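Local coordinates for nisin leader peptide-processing serine protease NisP (Lactococcus lactis subsp. lactis, PDB 4MZD), which cleaves the leader peptide from the nisin precursor during lantibiotic biosynthesis, probably acting as a subtilisin-like serine endopeptidase, at residues Lys93-Ser101 / Gly197-Ala205; His147-Ile155 / Val349-Lys358. All coordinates share one frame; numbering follows the deposited sequence.

Contact 1 (Lys93-Ser101 / Gly197-Ala205); sequences KISVGIIDS and GNKVINISA
G97 lies at the middle of a parallel strand pairing, where residues 95-100 and 200-203 run side by side with their axes 4.6 Å apart at 25°. Its N-H gives a bond to V200 O (2.9 Å) lying in the carbonyl plane, and its own O takes N202 N at 2.8 Å, nearly head-on to the carbonyl. I99 N in turn donates to N202 O (3.0 Å). The packing is tightest on the I99 side of the sheet: the I99 and I201 side chains cross obliquely, CD1 of I99 coming to 3.5 Å from the branch methyl CG2 of I201, closer than usual for two carbons, and the I99 side chain lies alongside that of I203. With CG1 of I99 turned anti to its carbonyl carbon (chi1 -62°), the chain end reaches across to both neighbours. On the other face, CG1 of V96 meets CB of N202 more loosely, at 4.1 Å.

Towards both ends, water replaces direct strand bonding. At the S95 end, S95 OG donates to N198 OD1 (2.7 Å) from 42° above the amide plane, while one water donates to S95 OG and a second accepts from both S95 N and K199 N. At the other end, a third water accepts from S204 N and from N202 ND2, and lies 2.7 Å from D100 OD2. The second N-H bond of N202 ND2 reaches S204 OG, and N202 OD1 is held by S360, so the amide's rotation is fixed.

D100, predicted to belong to the charge-relay system, hydrogen-bonds through OD1 to H147. The two strands lie inside the sheet of the subtilisin-like fold: strand 169-174 flanks 95-100, helix 183-195 packs on I99, I201 and I203, and helices 147-156 and 356-370 cover the face of I98 and N202.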
loop_
_atom_site.group_PDB
_atom_site.type_symbol
_atom_site.label_atom_id
_atom_site.label_comp_id
_atom_site.label_asym_id
_atom_site.label_seq_id
_atom_site.Cartn_x
_atom_site.Cartn_y
_atom_site.Cartn_z
ATOM N N LYS A 93 -8.832 0.786 -20.245
ATOM C CA LYS A 93 -10.044 1.119 -19.501
ATOM C C LYS A 93 -9.873 0.994 -17.983
ATOM O O LYS A 93 -10.600 1.627 -17.220
ATOM C CB LYS A 93 -11.207 0.246 -19.966
ATOM C CG LYS A 93 -11.684 0.536 -21.372
ATOM C CD LYS A 93 -12.891 -0.319 -21.719
ATOM C CE LYS A 93 -13.986 -0.207 -20.662
ATOM N NZ LYS A 93 -13.758 -1.104 -19.489
ATOM N N ILE A 94 -8.916 0.185 -17.553
ATOM C CA ILE A 94 -8.683 -0.077 -16.138
ATOM C C ILE A 94 -7.625 0.885 -15.606
ATOM O O ILE A 94 -6.687 1.250 -16.319
ATOM C CB ILE A 94 -8.226 -1.550 -15.946
ATOM C CG1 ILE A 94 -7.992 -1.883 -14.474
ATOM C CG2 ILE A 94 -6.961 -1.848 -16.751
ATOM C CD1 ILE A 94 -9.231 -1.800 -13.621
ATOM N N SER A 95 -7.777 1.304 -14.354
ATOM C CA SER A 95 -6.722 2.075 -13.714
ATOM C C SER A 95 -6.676 1.817 -12.225
ATOM O O SER A 95 -7.662 1.403 -11.613
ATOM C CB SER A 95 -6.895 3.571 -13.963
ATOM O OG SER A 95 -8.119 4.028 -13.418
ATOM N N VAL A 96 -5.505 2.067 -11.655
ATOM C CA VAL A 96 -5.329 2.057 -10.213
ATOM C C VAL A 96 -5.124 3.487 -9.738
ATOM O O VAL A 96 -4.292 4.222 -10.288
ATOM C CB VAL A 96 -4.114 1.204 -9.789
ATOM C CG1 VAL A 96 -3.964 1.207 -8.279
ATOM C CG2 VAL A 96 -4.249 -0.230 -10.317
ATOM N N GLY A 97 -5.891 3.891 -8.729
ATOM C CA GLY A 97 -5.675 5.179 -8.101
ATOM C C GLY A 97 -4.707 5.025 -6.946
ATOM O O GLY A 97 -4.955 4.236 -6.035
ATOM N N ILE A 98 -3.600 5.758 -6.985
ATOM C CA ILE A 98 -2.557 5.615 -5.980
ATOM C C ILE A 98 -2.623 6.779 -5.000
ATOM O O ILE A 98 -2.373 7.930 -5.374
ATOM C CB ILE A 98 -1.151 5.559 -6.600
ATOM C CG1 ILE A 98 -1.082 4.544 -7.744
ATOM C CG2 ILE A 98 -0.120 5.221 -5.522
ATOM C CD1 ILE A 98 0.263 4.557 -8.453
ATOM N N ILE A 99 -2.979 6.474 -3.756
ATOM C CA ILE A 99 -3.106 7.481 -2.710
ATOM C C ILE A 99 -1.821 7.423 -1.888
ATOM O O ILE A 99 -1.609 6.501 -1.101
ATOM C CB ILE A 99 -4.345 7.202 -1.849
ATOM C CG1 ILE A 99 -5.607 7.294 -2.720
ATOM C CG2 ILE A 99 -4.411 8.172 -0.682
ATOM C CD1 ILE A 99 -6.918 7.014 -1.984
ATOM N N ASP A 100 -0.933 8.386 -2.117
ATOM C CA ASP A 100 0.426 8.274 -1.608
ATOM C C ASP A 100 1.110 9.637 -1.690
ATOM O O ASP A 100 0.437 10.670 -1.654
ATOM C CB ASP A 100 1.187 7.172 -2.367
ATOM C CG ASP A 100 2.216 6.473 -1.503
ATOM O OD1 ASP A 100 3.216 7.130 -1.154
ATOM O OD2 ASP A 100 2.032 5.274 -1.195
ATOM N N SER A 101 2.433 9.659 -1.811
ATOM C CA SER A 101 3.145 10.937 -1.774
ATOM C C SER A 101 3.260 11.645 -3.126
ATOM O O SER A 101 4.023 12.600 -3.247
ATOM C CB SER A 101 4.536 10.780 -1.148
ATOM O OG SER A 101 5.410 10.054 -1.991
ATOM N N GLY A 197 -13.196 7.133 -11.335
ATOM C CA GLY A 197 -13.403 5.862 -12.008
ATOM C C GLY A 197 -12.315 4.818 -11.822
ATOM O O GLY A 197 -12.280 3.833 -12.560
ATOM N N ASN A 198 -11.434 5.013 -10.846
ATOM C CA ASN A 198 -10.421 4.011 -10.544
ATOM C C ASN A 198 -11.060 2.839 -9.830
ATOM O O ASN A 198 -11.465 2.965 -8.675
ATOM C CB ASN A 198 -9.344 4.592 -9.633
ATOM C CG ASN A 198 -8.582 5.712 -10.285
ATOM O OD1 ASN A 198 -7.725 5.479 -11.139
ATOM N ND2 ASN A 198 -8.895 6.940 -9.898
ATOM N N LYS A 199 -11.127 1.684 -10.478
ATOM C CA LYS A 199 -11.813 0.563 -9.849
ATOM C C LYS A 199 -10.982 -0.130 -8.768
ATOM O O LYS A 199 -11.534 -0.890 -7.969
ATOM C CB LYS A 199 -12.325 -0.420 -10.894
ATOM C CG LYS A 199 -13.372 0.202 -11.827
ATOM C CD LYS A 199 -14.509 0.907 -11.068
ATOM C CE LYS A 199 -15.411 1.713 -12.011
ATOM N NZ LYS A 199 -16.499 2.462 -11.296
ATOM N N VAL A 200 -9.678 0.142 -8.738
ATOM C CA VAL A 200 -8.800 -0.309 -7.668
ATOM C C VAL A 200 -8.085 0.913 -7.105
ATOM O O VAL A 200 -7.590 1.748 -7.860
ATOM C CB VAL A 200 -7.772 -1.351 -8.169
ATOM C CG1 VAL A 200 -6.874 -1.811 -7.028
ATOM C CG2 VAL A 200 -8.483 -2.536 -8.834
ATOM N N ILE A 201 -8.070 1.022 -5.776
ATOM C CA ILE A 201 -7.484 2.158 -5.074
ATOM C C ILE A 201 -6.452 1.620 -4.085
ATOM O O ILE A 201 -6.774 0.795 -3.228
ATOM C CB ILE A 201 -8.588 2.958 -4.334
ATOM C CG1 ILE A 201 -9.601 3.527 -5.339
ATOM C CG2 ILE A 201 -7.989 4.066 -3.495
ATOM C CD1 ILE A 201 -10.846 4.127 -4.706
ATOM N N ASN A 202 -5.209 2.080 -4.224
ATOM C CA ASN A 202 -4.082 1.600 -3.430
ATOM C C ASN A 202 -3.731 2.586 -2.330
ATOM O O ASN A 202 -3.453 3.755 -2.621
ATOM C CB ASN A 202 -2.863 1.413 -4.349
ATOM C CG ASN A 202 -1.678 0.771 -3.642
ATOM O OD1 ASN A 202 -1.500 -0.444 -3.703
ATOM N ND2 ASN A 202 -0.879 1.574 -2.948
ATOM N N ILE A 203 -3.728 2.117 -1.083
ATOM C CA ILE A 203 -3.370 2.957 0.059
ATOM C C ILE A 203 -2.228 2.308 0.858
ATOM O O ILE A 203 -2.444 1.482 1.755
ATOM C CB ILE A 203 -4.576 3.241 0.981
ATOM C CG1 ILE A 203 -5.786 3.705 0.162
ATOM C CG2 ILE A 203 -4.193 4.274 2.036
ATOM C CD1 ILE A 203 -6.961 4.087 1.015
ATOM N N SER A 204 -0.997 2.696 0.531
ATOM C CA SER A 204 0.198 2.174 1.193
ATOM C C SER A 204 0.597 3.032 2.401
ATOM O O SER A 204 1.757 3.422 2.552
ATOM C CB SER A 204 1.350 2.086 0.190
ATOM O OG SER A 204 1.124 1.027 -0.729
ATOM N N ALA A 205 -0.378 3.293 3.265
ATOM C CA ALA A 205 -0.236 4.207 4.396
ATOM C C ALA A 205 -1.349 3.888 5.374
ATOM O O ALA A 205 -2.353 3.298 4.989
ATOM C CB ALA A 205 -0.367 5.645 3.927
HETATM O O HOH W 1 -10.311 3.744 -14.953
HETATM O O HOH W 2 -10.626 1.422 -13.412
HETATM O O HOH W 3 -0.406 4.174 -1.825
#

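Contact 2 (His147-Ile155 / Val349-Lys358); sequences HGTEVAGQI and VYGNSFATPK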
loop_
_atom_site.group_PDB
_atom_site.type_symbol
_atom_site.label_atom_id
_atom_site.label_comp_id
_atom_site.label_asym_id
_atom_site.label_seq_id
_atom_site.Cartn_x
_atom_site.Cartn_y
_atom_site.Cartn_z
ATOM N N HIS A 147 8.416 7.886 -1.901
ATOM C CA HIS A 147 7.576 6.753 -1.563
ATOM C C HIS A 147 6.525 6.464 -2.639
ATOM O O HIS A 147 6.342 5.319 -3.052
ATOM C CB HIS A 147 6.911 6.998 -0.210
ATOM C CG HIS A 147 6.238 5.791 0.347
ATOM N ND1 HIS A 147 4.896 5.543 0.172
ATOM C CD2 HIS A 147 6.725 4.752 1.064
ATOM C CE1 HIS A 147 4.581 4.408 0.767
ATOM N NE2 HIS A 147 5.674 3.905 1.311
ATOM N N GLY A 148 5.830 7.501 -3.095
ATOM C CA GLY A 148 4.779 7.314 -4.079
ATOM C C GLY A 148 5.297 6.780 -5.401
ATOM O O GLY A 148 4.628 5.995 -6.080
ATOM N N THR A 149 6.484 7.226 -5.789
ATOM C CA THR A 149 7.110 6.751 -7.015
ATOM C C THR A 149 7.542 5.290 -6.865
ATOM O O THR A 149 7.424 4.486 -7.807
ATOM C CB THR A 149 8.297 7.661 -7.396
ATOM O OG1 THR A 149 7.820 9.002 -7.569
ATOM C CG2 THR A 149 8.975 7.208 -8.682
ATOM N N GLU A 150 8.018 4.944 -5.671
ATOM C CA GLU A 150 8.441 3.585 -5.348
ATOM C C GLU A 150 7.246 2.622 -5.382
ATOM O O GLU A 150 7.344 1.510 -5.923
ATOM C CB GLU A 150 9.153 3.587 -3.989
ATOM C CG GLU A 150 10.480 4.338 -4.034
ATOM C CD GLU A 150 10.944 4.897 -2.705
ATOM O OE1 GLU A 150 10.332 4.600 -1.660
ATOM O OE2 GLU A 150 11.944 5.650 -2.722
ATOM N N VAL A 151 6.124 3.062 -4.823
ATOM C CA VAL A 151 4.888 2.296 -4.856
ATOM C C VAL A 151 4.378 2.161 -6.299
ATOM O O VAL A 151 4.002 1.067 -6.733
ATOM C CB VAL A 151 3.826 2.969 -3.960
ATOM C CG1 VAL A 151 2.441 2.386 -4.196
ATOM C CG2 VAL A 151 4.224 2.840 -2.498
ATOM N N ALA A 152 4.381 3.264 -7.048
ATOM C CA ALA A 152 3.888 3.223 -8.424
ATOM C C ALA A 152 4.647 2.213 -9.276
ATOM O O ALA A 152 4.039 1.503 -10.078
ATOM C CB ALA A 152 3.949 4.595 -9.059
ATOM N N GLY A 153 5.964 2.143 -9.108
ATOM C CA GLY A 153 6.750 1.207 -9.888
ATOM C C GLY A 153 6.310 -0.233 -9.674
ATOM O O GLY A 153 6.303 -1.035 -10.618
ATOM N N GLN A 154 5.941 -0.568 -8.439
ATOM C CA GLN A 154 5.490 -1.918 -8.136
ATOM C C GLN A 154 4.214 -2.280 -8.887
ATOM O O GLN A 154 3.979 -3.455 -9.184
ATOM C CB GLN A 154 5.267 -2.087 -6.632
ATOM C CG GLN A 154 6.543 -1.969 -5.836
ATOM C CD GLN A 154 7.486 -3.085 -6.169
ATOM O OE1 GLN A 154 7.215 -4.240 -5.852
ATOM N NE2 GLN A 154 8.578 -2.762 -6.871
ATOM N N ILE A 155 3.374 -1.283 -9.160
ATOM C CA ILE A 155 2.162 -1.517 -9.918
ATOM C C ILE A 155 2.442 -1.635 -11.415
ATOM O O ILE A 155 1.995 -2.590 -12.052
ATOM C CB ILE A 155 1.121 -0.391 -9.705
ATOM C CG1 ILE A 155 0.824 -0.210 -8.214
ATOM C CG2 ILE A 155 -0.161 -0.694 -10.461
ATOM C CD1 ILE A 155 -0.086 0.949 -7.901
ATOM N N VAL A 349 14.190 -0.778 -1.224
ATOM C CA VAL A 349 13.214 -0.387 -0.213
ATOM C C VAL A 349 12.668 -1.633 0.485
ATOM O O VAL A 349 12.914 -2.762 0.060
ATOM C CB VAL A 349 12.035 0.387 -0.858
ATOM C CG1 VAL A 349 12.538 1.647 -1.550
ATOM C CG2 VAL A 349 11.272 -0.502 -1.832
ATOM N N TYR A 350 11.910 -1.423 1.558
ATOM C CA TYR A 350 11.204 -2.526 2.207
ATOM C C TYR A 350 9.948 -1.976 2.856
ATOM O O TYR A 350 9.861 -0.781 3.132
ATOM C CB TYR A 350 12.081 -3.213 3.266
ATOM C CG TYR A 350 12.377 -2.324 4.447
ATOM C CD1 TYR A 350 11.520 -2.286 5.546
ATOM C CD2 TYR A 350 13.487 -1.493 4.459
ATOM C CE1 TYR A 350 11.764 -1.455 6.617
ATOM C CE2 TYR A 350 13.741 -0.658 5.536
ATOM C CZ TYR A 350 12.873 -0.652 6.607
ATOM O OH TYR A 350 13.119 0.167 7.681
ATOM N N GLY A 351 8.987 -2.853 3.110
ATOM C CA GLY A 351 7.804 -2.474 3.858
ATOM C C GLY A 351 6.525 -2.915 3.176
ATOM O O GLY A 351 6.491 -3.152 1.958
ATOM N N ASN A 352 5.454 -3.009 3.955
ATOM C CA ASN A 352 4.190 -3.474 3.404
ATOM C C ASN A 352 3.621 -2.542 2.343
ATOM O O ASN A 352 2.767 -2.945 1.551
ATOM C CB ASN A 352 3.179 -3.710 4.518
ATOM C CG ASN A 352 3.542 -4.909 5.367
ATOM O OD1 ASN A 352 4.416 -5.700 4.995
ATOM N ND2 ASN A 352 2.874 -5.061 6.504
ATOM N N SER A 353 4.090 -1.299 2.321
ATOM C CA SER A 353 3.729 -0.393 1.233
ATOM C C SER A 353 4.113 -0.908 -0.148
ATOM O O SER A 353 3.605 -0.387 -1.133
ATOM C CB SER A 353 4.371 0.969 1.422
ATOM O OG SER A 353 5.771 0.853 1.470
ATOM N N PHE A 354 5.013 -1.888 -0.219
ATOM C CA PHE A 354 5.477 -2.419 -1.492
ATOM C C PHE A 354 4.895 -3.787 -1.815
ATOM O O PHE A 354 5.008 -4.255 -2.951
ATOM C CB PHE A 354 7.001 -2.383 -1.541
ATOM C CG PHE A 354 7.533 -1.028 -1.233
ATOM C CD1 PHE A 354 7.270 0.032 -2.096
ATOM C CD2 PHE A 354 8.201 -0.773 -0.052
ATOM C CE1 PHE A 354 7.691 1.305 -1.796
ATOM C CE2 PHE A 354 8.640 0.511 0.249
ATOM C CZ PHE A 354 8.382 1.550 -0.631
ATOM N N ALA A 355 4.258 -4.411 -0.821
ATOM C CA ALA A 355 3.436 -5.601 -1.035
ATOM C C ALA A 355 2.063 -5.197 -1.569
ATOM O O ALA A 355 1.533 -5.804 -2.499
ATOM C CB ALA A 355 3.291 -6.372 0.272
ATOM N N THR A 356 1.498 -4.156 -0.965
ATOM C CA THR A 356 0.176 -3.642 -1.301
ATOM C C THR A 356 -0.026 -3.378 -2.803
ATOM O O THR A 356 -0.989 -3.866 -3.384
ATOM C CB THR A 356 -0.122 -2.416 -0.413
ATOM O OG1 THR A 356 -0.014 -2.817 0.957
ATOM C CG2 THR A 356 -1.520 -1.883 -0.634
ATOM N N PRO A 357 0.897 -2.645 -3.455
ATOM C CA PRO A 357 0.721 -2.370 -4.888
ATOM C C PRO A 357 0.811 -3.612 -5.764
ATOM O O PRO A 357 0.252 -3.607 -6.868
ATOM C CB PRO A 357 1.869 -1.399 -5.209
ATOM C CG PRO A 357 2.856 -1.587 -4.089
ATOM C CD PRO A 357 1.987 -1.836 -2.892
ATOM N N LYS A 358 1.523 -4.641 -5.317
ATOM C CA LYS A 358 1.545 -5.886 -6.075
ATOM C C LYS A 358 0.132 -6.463 -6.130
ATOM O O LYS A 358 -0.336 -6.912 -7.174
ATOM C CB LYS A 358 2.511 -6.898 -5.457
ATOM C CG LYS A 358 3.973 -6.483 -5.494
ATOM C CD LYS A 358 4.840 -7.620 -4.948
ATOM C CE LYS A 358 6.335 -7.434 -5.172
ATOM N NZ LYS A 358 6.966 -6.453 -4.252
#
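Two first torsions bring H147 and S353 together: the imidazole of H147 swings out with CG anti to the backbone N (chi1 -169°), and S353 OG sits between its own N and carbonyl carbon (chi1 59°). H147 NE2 then donates to S353 OG over 3.1 Å, with the oxygen tilted 27° from the ring plane. Both belong to the predicted charge-relay system, and D100 holds H147 ND1. The C-terminal R488 is also bound here, its OXT to H147 NE2 and its O to S353 OG, so the chain end occupies the predicted catalytic centre, consistent with the reported C-terminal autocleavage.

Beside this pair, the F354 ring wedges against the helix. Its CE1 touches E150 CB at 3.5 Å, V151 N lies at its edge, and V349 CG2 covers one face. P357 packs further along the helix: CB presses on I155 CG1 at 3.4 Å, shorter than usual for carbons, and CG meets Q154 CB. Q154 runs alongside K358 and accepts from its NZ at 2.7 Å. The same ammonium group donates to F354 O and forms a salt bridge with D74, giving it three oxygen partners.

Helix 147-156 thus packs against the start of helix 356-370; V151 touches strands 95-100 and 200-210, P357 touches 200-210, and strand 337-340 lies against V349, F354 and Q154.

Overall arrangement
Both contacts are buried and lie within the subtilase region, but contact 1 is built from backbone bonds between parallel strands, whereas contact 2 joins a helix to a loop and the following helix start through side chains. Contact 1 carries water at its two ends; contact 2 instead combines apolar wedging with a lysine-centred polar group. Their centres are 12 Å apart, and their segments alternate along the chain. They meet where D100 of contact 1 joins H147, from helix 147-156, and S353, from the loop before helix 356-370, in the predicted triad. S101 OG near G148 N and N202 OD1 against P357 CA add further junctions.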